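PDB 5UIZ: AA10A from Thermobifida fusca, which is a copper-dependent lytic polysaccharide monooxygenase of family AA10 that probably cleaves crystalline polysaccharides such as cellulose by oxidation. Local coordinates for residues L87-V92 with T212-S217; L100-L105 with P164-S169; F134-Y139 with V200-K205. All coordinates share one frame; numbering follows the deposited sequence. Where two conformers were deposited one is given.

Contact 1 of 3, residues L87-V92 with T212-S217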
loop_
_atom_site.group_PDB
_atom_site.type_symbol
_atom_site.label_atom_id
_atom_site.label_comp_id
_atom_site.label_asym_id
_atom_site.label_seq_id
_atom_site.Cartn_x
_atom_site.Cartn_y
_atom_site.Cartn_z
ATOM N N LEU A 87 7.192 -5.877 -1.291
ATOM C CA LEU A 87 5.816 -6.251 -1.661
ATOM C C LEU A 87 5.622 -6.077 -3.169
ATOM O O LEU A 87 4.969 -5.118 -3.626
ATOM C CB LEU A 87 4.813 -5.450 -0.848
ATOM C CG LEU A 87 3.536 -6.184 -0.523
ATOM C CD1 LEU A 87 2.703 -5.390 0.487
ATOM C CD2 LEU A 87 2.714 -6.457 -1.781
ATOM N N TYR A 88 6.189 -7.012 -3.927
ATOM C CA TYR A 88 6.134 -6.990 -5.369
ATOM C C TYR A 88 5.827 -8.305 -6.009
ATOM O O TYR A 88 6.044 -9.396 -5.433
ATOM C CB TYR A 88 7.454 -6.505 -5.939
ATOM C CG TYR A 88 8.632 -7.408 -5.693
ATOM C CD1 TYR A 88 8.912 -8.462 -6.562
ATOM C CD2 TYR A 88 9.500 -7.171 -4.623
ATOM C CE1 TYR A 88 9.993 -9.291 -6.350
ATOM C CE2 TYR A 88 10.590 -7.974 -4.405
ATOM C CZ TYR A 88 10.854 -9.027 -5.281
ATOM O OH TYR A 88 11.930 -9.834 -5.067
ATOM N N ARG A 89 5.361 -8.206 -7.246
ATOM C CA ARG A 89 5.269 -9.375 -8.088
ATOM C C ARG A 89 6.153 -9.209 -9.300
ATOM O O ARG A 89 6.311 -8.110 -9.801
ATOM C CB ARG A 89 3.822 -9.620 -8.511
ATOM C CG ARG A 89 2.843 -9.875 -7.375
ATOM C CD ARG A 89 1.468 -10.206 -7.975
ATOM N NE ARG A 89 1.519 -11.528 -8.572
ATOM C CZ ARG A 89 1.284 -12.652 -7.924
ATOM N NH1 ARG A 89 1.487 -13.761 -8.539
ATOM N NH2 ARG A 89 0.903 -12.673 -6.679
ATOM N N ASP A 90 6.687 -10.317 -9.792
ATOM C CA ASP A 90 7.370 -10.361 -11.060
ATOM C C ASP A 90 6.434 -10.955 -12.135
ATOM O O ASP A 90 5.573 -11.797 -11.837
ATOM C CB ASP A 90 8.603 -11.248 -10.974
ATOM C CG ASP A 90 9.739 -10.627 -10.147
ATOM O OD1 ASP A 90 9.887 -9.373 -10.001
ATOM O OD2 ASP A 90 10.501 -11.452 -9.663
ATOM N N TRP A 91 6.613 -10.489 -13.367
ATOM C CA TRP A 91 6.011 -11.065 -14.547
ATOM C C TRP A 91 4.470 -10.933 -14.540
ATOM O O TRP A 91 3.743 -11.804 -14.999
ATOM C CB TRP A 91 6.500 -12.539 -14.721
ATOM C CG TRP A 91 7.949 -12.643 -15.029
ATOM C CD1 TRP A 91 8.917 -13.179 -14.226
ATOM C CD2 TRP A 91 8.614 -12.259 -16.261
ATOM N NE1 TRP A 91 10.152 -13.127 -14.873
ATOM C CE2 TRP A 91 9.980 -12.585 -16.126
ATOM C CE3 TRP A 91 8.181 -11.670 -17.447
ATOM C CZ2 TRP A 91 10.923 -12.333 -17.136
ATOM C CZ3 TRP A 91 9.109 -11.412 -18.448
ATOM C CH2 TRP A 91 10.469 -11.773 -18.294
ATOM N N VAL A 92 3.997 -9.811 -14.021
ATOM C CA VAL A 92 2.593 -9.477 -14.082
ATOM C C VAL A 92 2.164 -9.109 -15.533
ATOM O O VAL A 92 1.009 -9.296 -15.889
ATOM C CB VAL A 92 2.221 -8.365 -13.067
ATOM C CG1 VAL A 92 0.805 -7.826 -13.289
ATOM C CG2 VAL A 92 2.347 -8.901 -11.643
ATOM N N THR A 212 6.517 -5.361 -10.243
ATOM C CA THR A 212 5.491 -4.447 -9.923
ATOM C C THR A 212 5.256 -4.510 -8.412
ATOM O O THR A 212 5.053 -5.581 -7.878
ATOM C CB THR A 212 4.208 -4.791 -10.684
ATOM O OG1 THR A 212 4.466 -4.829 -12.086
ATOM C CG2 THR A 212 3.175 -3.724 -10.426
ATOM N N TYR A 213 5.249 -3.326 -7.784
ATOM C CA TYR A 213 4.915 -3.138 -6.384
ATOM C C TYR A 213 3.495 -2.700 -6.185
ATOM O O TYR A 213 2.949 -1.845 -6.963
ATOM C CB TYR A 213 5.855 -2.101 -5.794
ATOM C CG TYR A 213 7.278 -2.594 -5.787
ATOM C CD1 TYR A 213 8.034 -2.600 -6.942
ATOM C CD2 TYR A 213 7.871 -3.057 -4.613
ATOM C CE1 TYR A 213 9.343 -3.070 -6.942
ATOM C CE2 TYR A 213 9.177 -3.524 -4.603
ATOM C CZ TYR A 213 9.901 -3.544 -5.780
ATOM O OH TYR A 213 11.194 -3.993 -5.779
ATOM N N TYR A 214 2.905 -3.239 -5.122
ATOM C CA TYR A 214 1.503 -3.045 -4.777
ATOM C C TYR A 214 1.389 -2.488 -3.361
ATOM O O TYR A 214 1.655 -3.166 -2.384
ATOM C CB TYR A 214 0.725 -4.350 -4.940
ATOM C CG TYR A 214 0.686 -4.799 -6.386
ATOM C CD1 TYR A 214 -0.063 -4.114 -7.323
ATOM C CD2 TYR A 214 1.429 -5.882 -6.811
ATOM C CE1 TYR A 214 -0.074 -4.536 -8.655
ATOM C CE2 TYR A 214 1.481 -6.260 -8.134
ATOM C CZ TYR A 214 0.726 -5.618 -9.044
ATOM O OH TYR A 214 0.717 -6.046 -10.360
ATOM N N LEU A 215 0.973 -1.241 -3.277
ATOM C CA LEU A 215 1.169 -0.420 -2.085
ATOM C C LEU A 215 -0.119 0.160 -1.593
ATOM O O LEU A 215 -0.615 1.110 -2.178
ATOM C CB LEU A 215 2.167 0.703 -2.414
ATOM C CG LEU A 215 3.470 0.124 -3.014
ATOM C CD1 LEU A 215 4.370 1.157 -3.666
ATOM C CD2 LEU A 215 4.223 -0.745 -1.996
ATOM N N CYS A 216 -0.704 -0.453 -0.555
ATOM C CA CYS A 216 -1.906 0.072 0.099
ATOM C C CYS A 216 -1.550 1.014 1.261
ATOM O O CYS A 216 -0.740 0.662 2.144
ATOM C CB CYS A 216 -2.809 -1.035 0.674
ATOM S SG CYS A 216 -3.719 -2.005 -0.552
ATOM N N SER A 217 -2.211 2.165 1.266
ATOM C CA SER A 217 -2.071 3.190 2.300
ATOM C C SER A 217 -3.420 3.634 2.821
ATOM O O SER A 217 -4.286 4.067 2.039
ATOM C CB SER A 217 -1.362 4.394 1.795
ATOM O OG SER A 217 -0.072 4.061 1.304
HETATM O O HOH W 1 5.399 -7.531 -12.462
#

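Contact 2 of 3, residues L100-L105 with P164-S169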
loop_
_atom_site.group_PDB
_atom_site.type_symbol
_atom_site.label_atom_id
_atom_site.label_comp_id
_atom_site.label_asym_id
_atom_site.label_seq_id
_atom_site.Cartn_x
_atom_site.Cartn_y
_atom_site.Cartn_z
ATOM N N LEU A 100 -4.084 -9.895 -8.988
ATOM C CA LEU A 100 -4.567 -9.515 -7.649
ATOM C C LEU A 100 -6.057 -9.798 -7.605
ATOM O O LEU A 100 -6.845 -8.949 -7.998
ATOM C CB LEU A 100 -4.331 -8.011 -7.438
ATOM C CG LEU A 100 -2.977 -7.608 -6.836
ATOM C CD1 LEU A 100 -1.768 -8.169 -7.524
ATOM C CD2 LEU A 100 -2.867 -6.092 -6.862
ATOM N N PRO A 101 -6.457 -11.000 -7.162
ATOM C CA PRO A 101 -7.876 -11.211 -6.944
ATOM C C PRO A 101 -8.481 -10.225 -5.940
ATOM O O PRO A 101 -7.769 -9.719 -5.021
ATOM C CB PRO A 101 -7.922 -12.617 -6.359
ATOM C CG PRO A 101 -6.732 -13.292 -6.867
ATOM C CD PRO A 101 -5.680 -12.223 -6.926
ATOM N N ASP A 102 -9.784 -9.980 -6.070
ATOM C CA ASP A 102 -10.457 -9.151 -5.077
ATOM C C ASP A 102 -10.163 -9.649 -3.644
ATOM O O ASP A 102 -10.111 -10.872 -3.363
ATOM C CB ASP A 102 -11.948 -9.113 -5.315
ATOM C CG ASP A 102 -12.338 -8.195 -6.452
ATOM O OD1 ASP A 102 -11.601 -7.211 -6.808
ATOM O OD2 ASP A 102 -13.427 -8.450 -6.980
ATOM N N GLY A 103 -9.891 -8.693 -2.762
ATOM C CA GLY A 103 -9.621 -9.014 -1.409
ATOM C C GLY A 103 -8.195 -9.423 -1.182
ATOM O O GLY A 103 -7.839 -9.687 -0.040
ATOM N N GLN A 104 -7.373 -9.447 -2.235
ATOM C CA GLN A 104 -5.963 -9.727 -2.080
ATOM C C GLN A 104 -5.124 -8.688 -2.708
ATOM O O GLN A 104 -4.008 -8.979 -3.081
ATOM C CB GLN A 104 -5.591 -11.083 -2.681
ATOM C CG GLN A 104 -6.421 -12.267 -2.186
ATOM C CD GLN A 104 -5.993 -13.552 -2.858
ATOM O OE1 GLN A 104 -5.051 -13.575 -3.689
ATOM N NE2 GLN A 104 -6.617 -14.637 -2.474
ATOM N N LEU A 105 -5.640 -7.486 -2.841
ATOM C CA LEU A 105 -4.874 -6.422 -3.460
ATOM C C LEU A 105 -3.725 -6.009 -2.599
ATOM O O LEU A 105 -2.564 -5.916 -3.094
ATOM C CB LEU A 105 -5.729 -5.200 -3.768
ATOM C CG LEU A 105 -6.570 -5.257 -5.034
ATOM C CD1 LEU A 105 -7.684 -6.295 -4.866
ATOM C CD2 LEU A 105 -7.189 -3.912 -5.324
ATOM N N PRO A 164 -13.525 -5.811 2.507
ATOM C CA PRO A 164 -12.264 -6.030 1.827
ATOM C C PRO A 164 -12.074 -5.135 0.617
ATOM O O PRO A 164 -13.027 -4.728 -0.024
ATOM C CB PRO A 164 -12.350 -7.501 1.401
ATOM C CG PRO A 164 -13.790 -7.824 1.328
ATOM C CD PRO A 164 -14.479 -6.917 2.292
ATOM N N LEU A 165 -10.821 -4.879 0.294
ATOM C CA LEU A 165 -10.489 -4.069 -0.826
ATOM C C LEU A 165 -10.699 -4.826 -2.125
ATOM O O LEU A 165 -10.166 -5.896 -2.283
ATOM C CB LEU A 165 -9.056 -3.568 -0.691
ATOM C CG LEU A 165 -8.698 -2.510 -1.759
ATOM C CD1 LEU A 165 -9.520 -1.250 -1.566
ATOM C CD2 LEU A 165 -7.196 -2.169 -1.719
ATOM N N THR A 166 -11.445 -4.235 -3.070
ATOM C CA THR A 166 -11.706 -4.861 -4.341
ATOM C C THR A 166 -11.450 -3.846 -5.451
ATOM O O THR A 166 -11.422 -2.606 -5.213
ATOM C CB THR A 166 -13.177 -5.294 -4.490
ATOM O OG1 THR A 166 -14.009 -4.129 -4.530
ATOM C CG2 THR A 166 -13.656 -6.178 -3.360
ATOM N N TRP A 167 -11.301 -4.375 -6.659
ATOM C CA TRP A 167 -11.119 -3.528 -7.819
ATOM C C TRP A 167 -12.325 -2.672 -8.052
ATOM O O TRP A 167 -12.139 -1.519 -8.304
ATOM C CB TRP A 167 -10.805 -4.315 -9.081
ATOM C CG TRP A 167 -9.503 -4.917 -9.009
ATOM C CD1 TRP A 167 -9.196 -6.226 -8.661
ATOM C CD2 TRP A 167 -8.274 -4.263 -9.230
ATOM N NE1 TRP A 167 -7.840 -6.404 -8.699
ATOM C CE2 TRP A 167 -7.245 -5.214 -9.017
ATOM C CE3 TRP A 167 -7.926 -2.963 -9.580
ATOM C CZ2 TRP A 167 -5.904 -4.903 -9.188
ATOM C CZ3 TRP A 167 -6.612 -2.663 -9.745
ATOM C CH2 TRP A 167 -5.610 -3.621 -9.554
ATOM N N ASP A 168 -13.536 -3.240 -7.944
ATOM C CA ASP A 168 -14.789 -2.459 -7.970
ATOM C C ASP A 168 -14.760 -1.265 -7.038
ATOM O O ASP A 168 -15.182 -0.166 -7.407
ATOM C CB ASP A 168 -16.011 -3.347 -7.676
ATOM C CG ASP A 168 -17.338 -2.602 -7.831
ATOM O OD1 ASP A 168 -17.626 -2.126 -8.954
ATOM O OD2 ASP A 168 -18.092 -2.501 -6.824
ATOM N N SER A 169 -14.231 -1.453 -5.843
ATOM C CA SER A 169 -14.250 -0.405 -4.808
ATOM C C SER A 169 -13.279 0.785 -5.130
ATOM O O SER A 169 -13.346 1.824 -4.518
ATOM C CB SER A 169 -13.922 -1.015 -3.426
ATOM O OG SER A 169 -12.543 -1.367 -3.277
HETATM O O HOH W 2 -14.099 -6.002 -7.974
#

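Contact 3 of 3, residues F134-Y139 with V200-K205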
loop_
_atom_site.group_PDB
_atom_site.type_symbol
_atom_site.label_atom_id
_atom_site.label_comp_id
_atom_site.label_asym_id
_atom_site.label_seq_id
_atom_site.Cartn_x
_atom_site.Cartn_y
_atom_site.Cartn_z
ATOM N N PHE A 134 -2.991 15.494 -2.496
ATOM C CA PHE A 134 -1.909 15.061 -1.615
ATOM C C PHE A 134 -0.768 14.543 -2.447
ATOM O O PHE A 134 -0.927 14.290 -3.668
ATOM C CB PHE A 134 -2.388 14.015 -0.593
ATOM C CG PHE A 134 -2.894 12.736 -1.206
ATOM C CD1 PHE A 134 -4.206 12.633 -1.648
ATOM C CD2 PHE A 134 -2.064 11.647 -1.337
ATOM C CE1 PHE A 134 -4.672 11.475 -2.238
ATOM C CE2 PHE A 134 -2.527 10.481 -1.937
ATOM C CZ PHE A 134 -3.832 10.397 -2.390
ATOM N N THR A 135 0.380 14.427 -1.789
ATOM C CA THR A 135 1.627 13.957 -2.408
ATOM C C THR A 135 1.942 12.506 -2.042
ATOM O O THR A 135 1.893 12.084 -0.894
ATOM C CB THR A 135 2.828 14.887 -2.023
ATOM O OG1 THR A 135 2.559 16.220 -2.505
ATOM C CG2 THR A 135 4.148 14.396 -2.628
ATOM N N ILE A 136 2.297 11.740 -3.053
ATOM C CA ILE A 136 2.805 10.422 -2.859
ATOM C C ILE A 136 4.307 10.494 -2.894
ATOM O O ILE A 136 4.880 10.941 -3.884
ATOM C CB ILE A 136 2.329 9.486 -3.947
ATOM C CG1 ILE A 136 0.779 9.488 -3.967
ATOM C CG2 ILE A 136 2.973 8.116 -3.765
ATOM C CD1 ILE A 136 0.071 8.148 -3.916
ATOM N N HIS A 137 4.943 10.024 -1.821
ATOM C CA HIS A 137 6.403 9.939 -1.751
ATOM C C HIS A 137 6.828 8.442 -1.654
ATOM O O HIS A 137 6.510 7.710 -0.688
ATOM C CB HIS A 137 6.872 10.782 -0.572
ATOM C CG HIS A 137 8.298 10.617 -0.240
ATOM N ND1 HIS A 137 8.786 10.882 1.015
ATOM C CD2 HIS A 137 9.350 10.201 -0.989
ATOM C CE1 HIS A 137 10.086 10.653 1.019
ATOM N NE2 HIS A 137 10.447 10.204 -0.174
ATOM N N LEU A 138 7.526 8.022 -2.682
ATOM C CA LEU A 138 8.028 6.694 -2.816
ATOM C C LEU A 138 9.498 6.775 -2.502
ATOM O O LEU A 138 10.186 7.727 -2.896
ATOM C CB LEU A 138 7.833 6.194 -4.266
ATOM C CG LEU A 138 8.201 4.697 -4.408
ATOM C CD1 LEU A 138 6.910 3.892 -4.297
ATOM C CD2 LEU A 138 8.970 4.292 -5.649
ATOM N N TYR A 139 9.991 5.779 -1.774
ATOM C CA TYR A 139 11.395 5.602 -1.564
ATOM C C TYR A 139 11.746 4.268 -2.168
ATOM O O TYR A 139 11.123 3.277 -1.853
ATOM C CB TYR A 139 11.733 5.600 -0.088
ATOM C CG TYR A 139 13.190 5.397 0.239
ATOM C CD1 TYR A 139 14.126 6.359 -0.070
ATOM C CD2 TYR A 139 13.632 4.286 0.960
ATOM C CE1 TYR A 139 15.467 6.202 0.240
ATOM C CE2 TYR A 139 14.978 4.152 1.331
ATOM C CZ TYR A 139 15.888 5.124 0.944
ATOM O OH TYR A 139 17.243 4.983 1.260
ATOM N N VAL A 200 -5.719 4.328 -0.301
ATOM C CA VAL A 200 -5.019 4.718 -1.491
ATOM C C VAL A 200 -4.229 3.453 -1.900
ATOM O O VAL A 200 -3.485 2.870 -1.102
ATOM C CB VAL A 200 -4.056 5.837 -1.210
ATOM C CG1 VAL A 200 -3.247 6.162 -2.469
ATOM C CG2 VAL A 200 -4.779 7.049 -0.659
ATOM N N PHE A 201 -4.469 3.001 -3.119
ATOM C CA PHE A 201 -3.729 1.874 -3.690
ATOM C C PHE A 201 -2.797 2.288 -4.839
ATOM O O PHE A 201 -3.255 2.719 -5.900
ATOM C CB PHE A 201 -4.731 0.810 -4.101
ATOM C CG PHE A 201 -4.115 -0.446 -4.574
ATOM C CD1 PHE A 201 -3.334 -1.172 -3.747
ATOM C CD2 PHE A 201 -4.336 -0.910 -5.879
ATOM C CE1 PHE A 201 -2.738 -2.365 -4.165
ATOM C CE2 PHE A 201 -3.743 -2.076 -6.301
ATOM C CZ PHE A 201 -2.952 -2.819 -5.438
ATOM N N THR A 202 -1.504 2.192 -4.606
ATOM C CA THR A 202 -0.471 2.628 -5.547
ATOM C C THR A 202 0.230 1.405 -6.197
ATOM O O THR A 202 0.696 0.479 -5.504
ATOM C CB THR A 202 0.574 3.511 -4.838
ATOM O OG1 THR A 202 -0.068 4.643 -4.281
ATOM C CG2 THR A 202 1.625 4.008 -5.789
ATOM N N ILE A 203 0.212 1.406 -7.522
ATOM C CA ILE A 203 0.904 0.459 -8.351
ATOM C C ILE A 203 2.151 1.115 -8.951
ATOM O O ILE A 203 2.102 2.075 -9.739
ATOM C CB ILE A 203 0.044 -0.063 -9.515
ATOM C CG1 ILE A 203 -1.304 -0.596 -9.015
ATOM C CG2 ILE A 203 0.769 -1.209 -10.226
ATOM C CD1 ILE A 203 -2.186 -1.073 -10.170
ATOM N N TRP A 204 3.283 0.547 -8.586
ATOM C CA TRP A 204 4.544 1.061 -9.014
ATOM C C TRP A 204 5.177 -0.012 -9.841
ATOM O O TRP A 204 5.421 -1.101 -9.368
ATOM C CB TRP A 204 5.395 1.488 -7.792
ATOM C CG TRP A 204 6.848 1.573 -8.078
ATOM C CD1 TRP A 204 7.436 2.049 -9.212
ATOM C CD2 TRP A 204 7.895 1.164 -7.220
ATOM N NE1 TRP A 204 8.790 1.971 -9.097
ATOM C CE2 TRP A 204 9.105 1.439 -7.884
ATOM C CE3 TRP A 204 7.930 0.632 -5.929
ATOM C CZ2 TRP A 204 10.356 1.140 -7.338
ATOM C CZ3 TRP A 204 9.179 0.324 -5.358
ATOM C CH2 TRP A 204 10.376 0.567 -6.073
ATOM N N LYS A 205 5.405 0.316 -11.111
ATOM C CA LYS A 205 6.027 -0.570 -12.072
ATOM C C LYS A 205 7.490 -0.123 -12.215
ATOM O O LYS A 205 7.763 0.984 -12.713
ATOM C CB LYS A 205 5.322 -0.439 -13.438
ATOM C CG LYS A 205 6.054 -1.115 -14.578
ATOM C CD LYS A 205 6.140 -2.618 -14.335
ATOM C CE LYS A 205 6.616 -3.384 -15.570
ATOM N NZ LYS A 205 8.008 -3.046 -15.936
#

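Contact 1 of 3, residues L87-V92 with T212-S217
R89 and T212 face each other as a hydrogen-bonded antiparallel pair: R89 N gives to T212 O at 2.7 Å, and T212 N returns a bond to R89 O at 2.8 Å. Two residues further along the ladder, Y214 N donates to L87 O at 3.2 Å, nearly straight at 166°, while the CA of Y213 also leans on that carbonyl. A water fastens the end of the ladder, donating a hydrogen bond to R89 O, accepting one from V92 N, and bonding to T212 OG1 at 2.9 Å. Strand 88-90 is thereby added to strand 211-221 of the mixed sheet, as an edge piece contributed by the largely helical region inserted between strand 38-42 and the later strands.

Y88 and Y213, a non-hydrogen-bonded pair, run side by side on the face toward the copper site. Y88 CB sits over the centre of the Y213 ring, 3.6 Å from its centroid, a CH-pi contact; beyond it the two rings meet obliquely, planes 51° apart. With chi1 at 66°, Y88 has CG between its backbone N and carbonyl carbon, which carries the ring alongside that of Y213. Y213 OH bonds to Q211 and to the N-terminal amine of H37, a copper ligand. On the other face the Y214 ring is met at its edge by R89 CG, 3.9 Å from CE2, and by V92, whose CG1 lies 3.4 Å from Y214 OH. That hydroxyl bonds to H96, and the guanidinium of R89 reaches G108 O.

Backbone bonds thus fix the register, and the register sets Y213 with its side chain about 3 Å from the copper ion, consistent with the axial tyrosine or phenylalanine position of AA10 copper sites.

Contact 2 of 3, residues L100-L105 with P164-S169
Two loops are pinned together here: loop 100-105, which turns back after helix 96-99, and loop 164-169, which leads into strand 170-175. W167 is the main peg. Its NE1 gives a 2.8 Å bond to L100 O, almost straight at 167° and in the ring plane, while L105 CD2 lies over the centre of the six-membered ring, 4.1 Å from its centroid. L100 CB touches CZ2 of the indole. A type II beta turn from P101 to Q104 shapes the first loop and presents G103 N to L165 O at 2.9 Å. With CG beside the backbone N (chi1 -77°), the D102 carboxylate reaches W167 N: OD1 accepts it on the syn side at 2.9 Å, 35° out of the carboxylate plane, and OD2 takes a bond from a water held by D168 N. T166 OG1 accepts from S169 N in an ST motif. A leucine here, lacking the indole N-H of W167, would probably leave L100 O without that partner and open a gap against L105. L165 CD2 packs at 3.9 Å on L105 CB, and L165 also rests on C106 and C216, partners in a disulfide.

Contact 3 of 3, residues F134-Y139 with V200-K205
The indole of W204 has L138 CD2 over the centre of one face, 3.6 Å from the centroid of its six-membered ring and 9° off the normal, a CH-pi contact. L138 CD1 rests on the same ring system, 3.8 Å from CE3, and so the isopropyl end of the leucine spans much of the benzo portion. CG of L138 stands anti to the backbone N (chi1 -173°), which carries the branched end across to the tryptophan. The Y213 ring stacks on W204, and F149 also meets it; NE1 makes a weak hydrogen bond to G145 O.

These residues line the interior of a beta sandwich, the immunoglobulin-like core of the LPMO fold. Strand 133-140 is the central strand of the three-stranded antiparallel sheet, and strand 198-206 belongs to the mixed sheet facing it. The two segment axes approach to 10.6 Å and diverge by 44° in direction, and no hydrogen bond joins the two segments, which meet here through side chains. F134, I136 and L138 point inward from one strand, V200, T202 and W204 from the other. On the first sheet, V40 of strand 38-42 adds to the same core beside I136 and L138.

W204 marks the end of this core nearest the metal, its side chain about 6 Å from the copper ion and about 5 Å from that of H144. Away from it the contacts become smaller. I136 and V200 overlap alongside, running opposite ways, with CD1 of I136 4.1 Å from V200 CG1. F134 and V200 reach toward each other from the two sheets, F134 CZ 3.9 Å from V200 CG2, the methyl oblique to the ring. Between these ends, I136 CD1 lies 3.5 Å from T202 OG1.

From H37, the first modelled residue and a copper ligand, the chain reaches 87-92, the opening side of contact 1; that loop closes only at 212-217, so both other contacts nest within it. Contact 2 starts at 100-105 and closes at 164-169, while contact 3 runs from 134-139 to 200-205, so these two cross. Contact 3 joins the two sheets of the sandwich, contact 1 adds an edge strand to the mixed sheet, and contact 2 ties two loops over its outer face. Strand 198-206, in contact 3, also touches the other two: W204 O probably accepts from Y213 N at 2.7 Å, and F201 turns its ring to L100, L105 and W167.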